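Local coordinates for protein myosin-2 (Saccharomyces cerevisiae, PDB 2F6H) that carries organelles, vesicles and proteins along actin cables for segregation during cell division, using this globular tail domain to bind cargo receptors, at residues Asn103-Tyr108 / Lys387-Asp392; Ser96-Leu101 / Phe221-Glu226; Phe113-Ile118 / Ser138-Leu143. One frame throughout, in Å; residues are numbered along the deposited sequence.

All three contacts use helix 93-120 of the globular cargo-binding tail, a domain built of helices without strands. Along that helix they come in the order contact 2, contact 1, contact 3, with centres 12 Å apart from contact 2 to contact 1, 13 Å from contact 1 to contact 3 and 24 Å from contact 2 to contact 3. The partners are the turn entering helix 225-248, the loop preceding helix 405-416, and helix 130-176. Contact 3 is nested inside the loops closed by the other two, whose segments alternate in sequence. One helix thus joins its neighbour in sequence and parts of the chain 120 and 279 residues away; Arg-389 of contact 1 also bridges to Glu-224 of contact 2.

Contact 1 of 3, residues Asn103-Tyr108 / Lys387-Asp392; sequences NVRELY and KTRKFD
Arg-105 and Glu-106 both set CG opposite the backbone N (chi1 -177° and -171°) and then bend at chi2, which carries their polar ends to the chain at Lys-387 to Phe-391. The arrangement is a loop laid over one helix of an all-helical domain: residues 387-392, between helices 338-353 and 405-416, cover helix 93-120 of the cargo-binding tail. Arg-389 lies at the centre. Arg-105 CG sits over one face of the Arg-389 guanidinium, 3.6 Å from Arg-389 CZ, while Glu-106 OE1 comes to the edge, near the plane. There OE1 takes two weak bonds, from Arg-389 NE at 3.3 Å and from Arg-389 NH2 at 3.4 Å, in a salt bridge whose carboxylate and guanidinium planes stand 53° apart. Glu-106 OE2 has a second cation, Arg-52 of helix 49-63, and Arg-389 NH1 pairs with Glu-224, so the charges form a chain that probably offsets the closeness of Arg-105 and Arg-389. Replacing Arg-389 by an alanine would probably leave Glu-106 OE1 and Glu-224 short of a cationic partner and uncover the Arg-105 methylenes. On the N-terminal side of Arg-389, Arg-105 NH2 bonds Ile-386 O and, weakly, Lys-387 O at 3.2 Å. Thr-388 CG2 lies over a face of the Arg-105 guanidinium and meets Tyr-108 CE2 at 3.4 Å. Toward the C-terminal side, Phe-391 packs obliquely against the glutamate, Phe-391 CZ lying 3.3 Å from Glu-106 OE2 and Phe-391 CE1 3.3 Å from Glu-106 O.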
loop_
_atom_site.group_PDB
_atom_site.type_symbol
_atom_site.label_atom_id
_atom_site.label_comp_id
_atom_site.label_asym_id
_atom_site.label_seq_id
_atom_site.Cartn_x
_atom_site.Cartn_y
_atom_site.Cartn_z
ATOM N N ASN A 103 -2.702 -5.174 -11.963
ATOM C CA ASN A 103 -3.269 -4.933 -13.301
ATOM C C ASN A 103 -2.922 -3.623 -13.950
ATOM O O ASN A 103 -2.735 -3.581 -15.156
ATOM C CB ASN A 103 -4.782 -5.098 -13.298
ATOM C CG ASN A 103 -5.179 -6.526 -13.305
ATOM O OD1 ASN A 103 -5.294 -7.123 -14.368
ATOM N ND2 ASN A 103 -5.369 -7.100 -12.126
ATOM N N VAL A 104 -2.876 -2.553 -13.182
ATOM C CA VAL A 104 -2.484 -1.249 -13.730
ATOM C C VAL A 104 -1.002 -1.269 -14.101
ATOM O O VAL A 104 -0.602 -0.704 -15.130
ATOM C CB VAL A 104 -2.814 -0.106 -12.739
ATOM C CG1 VAL A 104 -2.222 1.193 -13.183
ATOM C CG2 VAL A 104 -4.312 0.042 -12.629
ATOM N N ARG A 105 -0.198 -1.940 -13.276
ATOM C CA ARG A 105 1.211 -2.092 -13.537
ATOM C C ARG A 105 1.430 -2.859 -14.824
ATOM O O ARG A 105 2.303 -2.493 -15.611
ATOM C CB ARG A 105 1.904 -2.824 -12.385
ATOM C CG ARG A 105 3.416 -2.951 -12.559
ATOM C CD ARG A 105 4.020 -1.584 -12.745
ATOM N NE ARG A 105 5.481 -1.599 -12.717
ATOM C CZ ARG A 105 6.222 -0.519 -12.963
ATOM N NH1 ARG A 105 5.638 0.655 -13.219
ATOM N NH2 ARG A 105 7.548 -0.610 -12.940
ATOM N N GLU A 106 0.629 -3.903 -15.045
ATOM C CA GLU A 106 0.672 -4.660 -16.310
ATOM C C GLU A 106 0.355 -3.776 -17.513
ATOM O O GLU A 106 1.010 -3.863 -18.533
ATOM C CB GLU A 106 -0.296 -5.848 -16.288
ATOM C CG GLU A 106 -0.141 -6.785 -17.459
ATOM C CD GLU A 106 1.073 -7.698 -17.368
ATOM O OE1 GLU A 106 1.896 -7.611 -16.405
ATOM O OE2 GLU A 106 1.180 -8.533 -18.283
ATOM N N LEU A 107 -0.639 -2.916 -17.374
ATOM C CA LEU A 107 -1.066 -2.038 -18.454
ATOM C C LEU A 107 -0.046 -0.951 -18.753
ATOM O O LEU A 107 0.236 -0.638 -19.931
ATOM C CB LEU A 107 -2.382 -1.369 -18.092
ATOM C CG LEU A 107 -3.637 -2.234 -18.079
ATOM C CD1 LEU A 107 -4.761 -1.519 -17.308
ATOM C CD2 LEU A 107 -4.080 -2.592 -19.498
ATOM N N TYR A 108 0.465 -0.328 -17.697
ATOM C CA TYR A 108 1.512 0.659 -17.868
ATOM C C TYR A 108 2.706 0.019 -18.553
ATOM O O TYR A 108 3.271 0.565 -19.503
ATOM C CB TYR A 108 1.938 1.214 -16.527
ATOM C CG TYR A 108 3.059 2.203 -16.643
ATOM C CD1 TYR A 108 2.842 3.440 -17.212
ATOM C CD2 TYR A 108 4.346 1.893 -16.200
ATOM C CE1 TYR A 108 3.873 4.367 -17.319
ATOM C CE2 TYR A 108 5.397 2.812 -16.329
ATOM C CZ TYR A 108 5.137 4.044 -16.885
ATOM O OH TYR A 108 6.136 4.969 -17.016
ATOM N N LYS A 387 11.973 -0.559 -12.851
ATOM C CA LYS A 387 11.906 -0.944 -14.250
ATOM C C LYS A 387 10.568 -1.637 -14.516
ATOM O O LYS A 387 10.118 -2.432 -13.702
ATOM C CB LYS A 387 13.083 -1.878 -14.538
ATOM C CG LYS A 387 13.073 -2.559 -15.896
ATOM C CD LYS A 387 13.697 -3.997 -15.810
ATOM C CE LYS A 387 13.332 -4.885 -17.027
ATOM N NZ LYS A 387 13.574 -6.363 -16.770
ATOM N N THR A 388 9.929 -1.315 -15.635
ATOM C CA THR A 388 8.692 -1.988 -16.011
ATOM C C THR A 388 8.938 -3.430 -16.420
ATOM O O THR A 388 10.044 -3.846 -16.752
ATOM C CB THR A 388 7.922 -1.295 -17.148
ATOM O OG1 THR A 388 8.781 -1.108 -18.277
ATOM C CG2 THR A 388 7.373 0.029 -16.690
ATOM N N ARG A 389 7.852 -4.175 -16.403
ATOM C CA ARG A 389 7.884 -5.600 -16.614
ATOM C C ARG A 389 8.197 -5.776 -18.091
ATOM O O ARG A 389 7.718 -5.004 -18.941
ATOM C CB ARG A 389 6.526 -6.237 -16.190
ATOM C CG ARG A 389 5.784 -5.452 -15.046
ATOM C CD ARG A 389 5.235 -6.297 -13.883
ATOM N NE ARG A 389 3.788 -6.470 -13.938
ATOM C CZ ARG A 389 2.971 -6.536 -12.882
ATOM N NH1 ARG A 389 3.418 -6.449 -11.613
ATOM N NH2 ARG A 389 1.677 -6.690 -13.093
ATOM N N LYS A 390 9.057 -6.737 -18.398
ATOM C CA LYS A 390 9.392 -7.009 -19.792
ATOM C C LYS A 390 8.200 -7.688 -20.447
ATOM O O LYS A 390 7.671 -8.661 -19.919
ATOM C CB LYS A 390 10.649 -7.872 -19.935
ATOM C CG LYS A 390 11.414 -7.561 -21.227
ATOM C CD LYS A 390 10.668 -8.028 -22.498
ATOM C CE LYS A 390 10.480 -6.895 -23.527
ATOM N NZ LYS A 390 9.784 -5.677 -22.980
ATOM N N PHE A 391 7.768 -7.142 -21.582
ATOM C CA PHE A 391 6.634 -7.679 -22.294
ATOM C C PHE A 391 6.971 -8.765 -23.285
ATOM O O PHE A 391 7.429 -8.518 -24.395
ATOM C CB PHE A 391 5.741 -6.586 -22.887
ATOM C CG PHE A 391 4.474 -6.457 -22.137
ATOM C CD1 PHE A 391 4.430 -5.726 -20.953
ATOM C CD2 PHE A 391 3.358 -7.194 -22.519
ATOM C CE1 PHE A 391 3.258 -5.660 -20.197
ATOM C CE2 PHE A 391 2.187 -7.145 -21.777
ATOM C CZ PHE A 391 2.135 -6.367 -20.609
ATOM N N ASP A 392 6.755 -9.984 -22.807
ATOM C CA ASP A 392 6.710 -11.180 -23.625
ATOM C C ASP A 392 5.265 -11.294 -24.124
ATOM O O ASP A 392 4.319 -10.961 -23.385
ATOM C CB ASP A 392 7.106 -12.410 -22.779
ATOM C CG ASP A 392 8.456 -12.224 -22.061
ATOM O OD1 ASP A 392 9.491 -12.078 -22.756
ATOM O OD2 ASP A 392 8.481 -12.209 -20.802
#

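Contact 2 of 3, residues Ser96-Leu101 / Phe221-Glu226; sequences SGVFWL and FHIENE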
loop_
_atom_site.group_PDB
_atom_site.type_symbol
_atom_site.label_atom_id
_atom_site.label_comp_id
_atom_site.label_asym_id
_atom_site.label_seq_id
_atom_site.Cartn_x
_atom_site.Cartn_y
_atom_site.Cartn_z
ATOM N N SER A 96 -8.151 -6.756 -3.058
ATOM C CA SER A 96 -8.657 -6.026 -4.220
ATOM C C SER A 96 -7.721 -4.899 -4.623
ATOM O O SER A 96 -7.519 -4.676 -5.804
ATOM C CB SER A 96 -10.078 -5.514 -3.984
ATOM O OG SER A 96 -10.988 -6.614 -3.926
ATOM N N GLY A 97 -7.120 -4.219 -3.650
ATOM C CA GLY A 97 -6.137 -3.183 -3.951
ATOM C C GLY A 97 -4.922 -3.786 -4.626
ATOM O O GLY A 97 -4.460 -3.286 -5.640
ATOM N N VAL A 98 -4.392 -4.869 -4.064
ATOM C CA VAL A 98 -3.195 -5.461 -4.639
ATOM C C VAL A 98 -3.518 -5.900 -6.077
ATOM O O VAL A 98 -2.738 -5.662 -6.987
ATOM C CB VAL A 98 -2.610 -6.627 -3.774
ATOM C CG1 VAL A 98 -1.337 -7.209 -4.426
ATOM C CG2 VAL A 98 -2.271 -6.162 -2.351
ATOM N N PHE A 99 -4.695 -6.505 -6.272
ATOM C CA PHE A 99 -5.171 -6.959 -7.584
ATOM C C PHE A 99 -5.077 -5.846 -8.609
ATOM O O PHE A 99 -4.541 -6.048 -9.691
ATOM C CB PHE A 99 -6.636 -7.445 -7.453
ATOM C CG PHE A 99 -7.252 -7.945 -8.731
ATOM C CD1 PHE A 99 -6.956 -9.215 -9.225
ATOM C CD2 PHE A 99 -8.142 -7.163 -9.435
ATOM C CE1 PHE A 99 -7.550 -9.656 -10.434
ATOM C CE2 PHE A 99 -8.739 -7.625 -10.612
ATOM C CZ PHE A 99 -8.433 -8.857 -11.091
ATOM N N TRP A 100 -5.619 -4.675 -8.262
ATOM C CA TRP A 100 -5.603 -3.516 -9.157
ATOM C C TRP A 100 -4.231 -2.884 -9.424
ATOM O O TRP A 100 -3.964 -2.435 -10.544
ATOM C CB TRP A 100 -6.633 -2.483 -8.706
ATOM C CG TRP A 100 -7.997 -2.941 -9.076
ATOM C CD1 TRP A 100 -9.028 -3.294 -8.237
ATOM C CD2 TRP A 100 -8.458 -3.176 -10.395
ATOM N NE1 TRP A 100 -10.104 -3.720 -8.977
ATOM C CE2 TRP A 100 -9.774 -3.654 -10.303
ATOM C CE3 TRP A 100 -7.872 -3.044 -11.657
ATOM C CZ2 TRP A 100 -10.526 -3.981 -11.432
ATOM C CZ3 TRP A 100 -8.627 -3.362 -12.773
ATOM C CH2 TRP A 100 -9.935 -3.831 -12.650
ATOM N N LEU A 101 -3.366 -2.848 -8.422
ATOM C CA LEU A 101 -1.995 -2.408 -8.613
ATOM C C LEU A 101 -1.253 -3.309 -9.608
ATOM O O LEU A 101 -0.485 -2.824 -10.438
ATOM C CB LEU A 101 -1.251 -2.417 -7.268
ATOM C CG LEU A 101 -1.743 -1.412 -6.192
ATOM C CD1 LEU A 101 -0.937 -1.602 -4.916
ATOM C CD2 LEU A 101 -1.667 0.017 -6.634
ATOM N N PHE A 221 0.178 -12.387 -5.877
ATOM C CA PHE A 221 -0.180 -11.638 -7.086
ATOM C C PHE A 221 1.062 -11.081 -7.809
ATOM O O PHE A 221 0.947 -10.235 -8.694
ATOM C CB PHE A 221 -1.188 -10.512 -6.788
ATOM C CG PHE A 221 -2.489 -10.969 -6.128
ATOM C CD1 PHE A 221 -2.852 -12.303 -6.065
ATOM C CD2 PHE A 221 -3.350 -10.032 -5.592
ATOM C CE1 PHE A 221 -4.037 -12.698 -5.457
ATOM C CE2 PHE A 221 -4.529 -10.405 -4.975
ATOM C CZ PHE A 221 -4.881 -11.737 -4.903
ATOM N N HIS A 222 2.238 -11.582 -7.428
ATOM C CA HIS A 222 3.495 -11.345 -8.124
ATOM C C HIS A 222 3.917 -9.891 -8.073
ATOM O O HIS A 222 4.526 -9.398 -9.007
ATOM C CB HIS A 222 3.445 -11.861 -9.582
ATOM C CG HIS A 222 2.954 -13.276 -9.704
ATOM N ND1 HIS A 222 3.785 -14.366 -9.570
ATOM C CD2 HIS A 222 1.716 -13.775 -9.929
ATOM C CE1 HIS A 222 3.084 -15.476 -9.710
ATOM N NE2 HIS A 222 1.824 -15.146 -9.921
ATOM N N ILE A 223 3.612 -9.215 -6.967
ATOM C CA ILE A 223 4.006 -7.828 -6.806
ATOM C C ILE A 223 5.481 -7.769 -6.445
ATOM O O ILE A 223 5.940 -8.439 -5.542
ATOM C CB ILE A 223 3.173 -7.100 -5.738
ATOM C CG1 ILE A 223 1.716 -7.038 -6.165
ATOM C CG2 ILE A 223 3.707 -5.724 -5.484
ATOM C CD1 ILE A 223 1.418 -6.167 -7.396
ATOM N N GLU A 224 6.209 -6.938 -7.163
ATOM C CA GLU A 224 7.626 -6.703 -6.868
ATOM C C GLU A 224 7.851 -6.314 -5.398
ATOM O O GLU A 224 7.062 -5.598 -4.795
ATOM C CB GLU A 224 8.214 -5.669 -7.834
ATOM C CG GLU A 224 7.194 -4.771 -8.519
ATOM C CD GLU A 224 6.421 -5.441 -9.670
ATOM O OE1 GLU A 224 6.954 -5.580 -10.804
ATOM O OE2 GLU A 224 5.257 -5.804 -9.435
ATOM N N ASN A 225 8.923 -6.832 -4.827
ATOM C CA ASN A 225 9.179 -6.753 -3.386
ATOM C C ASN A 225 9.398 -5.342 -2.816
ATOM O O ASN A 225 9.142 -5.102 -1.626
ATOM C CB ASN A 225 10.391 -7.607 -3.040
ATOM C CG ASN A 225 10.454 -7.942 -1.581
ATOM O OD1 ASN A 225 9.510 -8.532 -1.015
ATOM N ND2 ASN A 225 11.559 -7.570 -0.940
ATOM N N GLU A 226 9.880 -4.432 -3.665
ATOM C CA GLU A 226 10.060 -3.025 -3.294
ATOM C C GLU A 226 8.731 -2.391 -2.898
ATOM O O GLU A 226 8.666 -1.553 -2.013
ATOM C CB GLU A 226 10.637 -2.230 -4.462
ATOM C CG GLU A 226 12.096 -2.531 -4.745
ATOM C CD GLU A 226 12.311 -3.555 -5.842
ATOM O OE1 GLU A 226 11.505 -4.524 -5.942
ATOM O OE2 GLU A 226 13.308 -3.371 -6.604
#
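Leu-101 N bonds to Gly-97 O at 3.0 Å, the shortest backbone hydrogen bond within either segment, and it serves helix 93-120 alone; the side-chain contacts with residues 221-226 are apolar. Val-98 joins both partners. Its CG1, held opposite the backbone N (chi1 -180°), enters between two side chains, lying 3.5 Å from Ile-223 CG1 and 3.7 Å from Phe-221 CD2. The Phe-221 ring also meets the helix backbone obliquely, with CD2 3.8 Å from Phe-99 N, and CE2 approaches Phe-99 CB at 4.4 Å. Leu-101 adds a looser touch, its carbonyl carbon being 4.5 Å from Ile-223 CD1. A Schellman motif ends helix 204-220 here: His-222, with phi 65°, is its C-prime residue, and the turn lies between the two side chains that meet Val-98. Val-47 and Leu-42 also cover Phe-221, while Trp-158 of helix 130-176 covers Val-98. All five touching residues are buried, their side chains meet carbon to carbon and the contact has no polar pairing, which is consistent with fit and burial of apolar surface, rather than directional bonds, holding this turn against the helix.

Contact 3 of 3, residues Phe113-Ile118 / Ser138-Leu143; sequences FALNSI and SLVTEL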
loop_
_atom_site.group_PDB
_atom_site.type_symbol
_atom_site.label_atom_id
_atom_site.label_comp_id
_atom_site.label_asym_id
_atom_site.label_seq_id
_atom_site.Cartn_x
_atom_site.Cartn_y
_atom_site.Cartn_z
ATOM N N PHE A 113 6.229 -0.585 -23.337
ATOM C CA PHE A 113 6.711 -1.527 -24.325
ATOM C C PHE A 113 6.281 -1.070 -25.725
ATOM O O PHE A 113 7.098 -1.071 -26.658
ATOM C CB PHE A 113 6.229 -2.954 -24.001
ATOM C CG PHE A 113 6.302 -3.890 -25.165
ATOM C CD1 PHE A 113 7.485 -4.545 -25.466
ATOM C CD2 PHE A 113 5.205 -4.066 -25.993
ATOM C CE1 PHE A 113 7.569 -5.394 -26.569
ATOM C CE2 PHE A 113 5.276 -4.895 -27.091
ATOM C CZ PHE A 113 6.468 -5.574 -27.375
ATOM N N ALA A 114 5.015 -0.665 -25.857
ATOM C CA ALA A 114 4.477 -0.210 -27.136
ATOM C C ALA A 114 5.207 1.021 -27.662
ATOM O O ALA A 114 5.513 1.093 -28.850
ATOM C CB ALA A 114 2.998 0.108 -27.019
ATOM N N LEU A 115 5.432 1.990 -26.772
ATOM C CA LEU A 115 6.084 3.244 -27.108
ATOM C C LEU A 115 7.500 2.991 -27.599
ATOM O O LEU A 115 7.919 3.551 -28.606
ATOM C CB LEU A 115 6.161 4.176 -25.883
ATOM C CG LEU A 115 5.972 5.680 -26.063
ATOM C CD1 LEU A 115 6.732 6.433 -25.008
ATOM C CD2 LEU A 115 6.331 6.181 -27.444
ATOM N N ASN A 116 8.248 2.183 -26.864
ATOM C CA ASN A 116 9.588 1.851 -27.282
ATOM C C ASN A 116 9.586 1.246 -28.688
ATOM O O ASN A 116 10.369 1.659 -29.532
ATOM C CB ASN A 116 10.255 0.927 -26.275
ATOM C CG ASN A 116 11.650 0.487 -26.719
ATOM O OD1 ASN A 116 12.396 1.259 -27.318
ATOM N ND2 ASN A 116 12.003 -0.756 -26.421
ATOM N N SER A 117 8.661 0.322 -28.944
ATOM C CA SER A 117 8.578 -0.399 -30.210
ATOM C C SER A 117 8.129 0.465 -31.377
ATOM O O SER A 117 8.548 0.242 -32.510
ATOM C CB SER A 117 7.614 -1.568 -30.075
ATOM O OG SER A 117 7.868 -2.273 -28.868
ATOM N N ILE A 118 7.260 1.429 -31.108
ATOM C CA ILE A 118 6.804 2.379 -32.125
ATOM C C ILE A 118 7.940 3.343 -32.488
ATOM O O ILE A 118 7.990 3.842 -33.614
ATOM C CB ILE A 118 5.547 3.158 -31.633
ATOM C CG1 ILE A 118 4.310 2.250 -31.675
ATOM C CG2 ILE A 118 5.269 4.372 -32.467
ATOM C CD1 ILE A 118 3.220 2.670 -30.724
ATOM N N SER A 138 2.145 10.307 -30.449
ATOM C CA SER A 138 1.587 11.298 -29.539
ATOM C C SER A 138 0.555 10.691 -28.585
ATOM O O SER A 138 0.565 10.964 -27.396
ATOM C CB SER A 138 0.951 12.426 -30.347
ATOM O OG SER A 138 0.744 13.564 -29.534
ATOM N N LEU A 139 -0.318 9.853 -29.131
ATOM C CA LEU A 139 -1.370 9.200 -28.363
ATOM C C LEU A 139 -0.781 8.227 -27.331
ATOM O O LEU A 139 -1.234 8.182 -26.198
ATOM C CB LEU A 139 -2.311 8.440 -29.306
ATOM C CG LEU A 139 -3.327 7.471 -28.694
ATOM C CD1 LEU A 139 -4.625 8.187 -28.323
ATOM C CD2 LEU A 139 -3.626 6.330 -29.656
ATOM N N VAL A 140 0.212 7.449 -27.739
ATOM C CA VAL A 140 0.803 6.449 -26.863
ATOM C C VAL A 140 1.653 7.097 -25.742
ATOM O O VAL A 140 1.724 6.593 -24.615
ATOM C CB VAL A 140 1.622 5.428 -27.662
ATOM C CG1 VAL A 140 2.280 4.430 -26.736
ATOM C CG2 VAL A 140 0.725 4.702 -28.650
ATOM N N THR A 141 2.306 8.200 -26.080
ATOM C CA THR A 141 3.081 8.971 -25.135
ATOM C C THR A 141 2.167 9.534 -24.052
ATOM O O THR A 141 2.505 9.524 -22.877
ATOM C CB THR A 141 3.782 10.145 -25.855
ATOM O OG1 THR A 141 4.694 9.616 -26.824
ATOM C CG2 THR A 141 4.527 11.056 -24.843
ATOM N N GLU A 142 1.018 10.032 -24.501
ATOM C CA GLU A 142 -0.022 10.568 -23.651
ATOM C C GLU A 142 -0.652 9.455 -22.805
ATOM O O GLU A 142 -1.020 9.668 -21.650
ATOM C CB GLU A 142 -1.077 11.226 -24.543
ATOM C CG GLU A 142 -1.973 12.225 -23.827
ATOM C CD GLU A 142 -3.265 12.608 -24.617
ATOM O OE1 GLU A 142 -3.415 12.197 -25.821
ATOM O OE2 GLU A 142 -4.120 13.321 -24.007
ATOM N N LEU A 143 -0.785 8.263 -23.382
ATOM C CA LEU A 143 -1.329 7.117 -22.648
ATOM C C LEU A 143 -0.378 6.678 -21.543
ATOM O O LEU A 143 -0.824 6.330 -20.453
ATOM C CB LEU A 143 -1.628 5.973 -23.598
ATOM C CG LEU A 143 -2.250 4.689 -23.040
ATOM C CD1 LEU A 143 -3.550 4.940 -22.258
ATOM C CD2 LEU A 143 -2.486 3.753 -24.218
#
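Val-140, buried and with the largest share of the interface, fills the tight part of the contact, sending its two methyls to different neighbours. CG2 meets Ile-118 CD1 tip to tip at 3.8 Å, whereas CG1, opposite the backbone N (chi1 178°), slides past Leu-115 and lies 4.0 Å from its CG. Ala-114 CB stands farther off, 4.4 Å from Val-140 CG1, and Trp-62 of helix 49-63 also touches both Ala-114 and Val-140. These residues join two consecutive helices, 93-120 and 130-176, as an antiparallel helical hairpin: the local axes approach to 9.6 Å with N-to-C directions 151° apart, and the CA atoms of Leu-115 and Val-140 come nearest, at 6.2 Å. The looser part is at Thr-141, partly exposed and at the margin of the contact. There the nearest approach is that of Leu-115 CD2 to Thr-141 OG1 at 3.9 Å, an apolar methyl beside a hydroxyl that is hydrogen-bonded to Val-137 O of its own helix. Within helix 93-120, Ser-117 OG donates to Phe-113 O at 2.6 Å, on the face of the carbonyl plane opposite Ser-117 N.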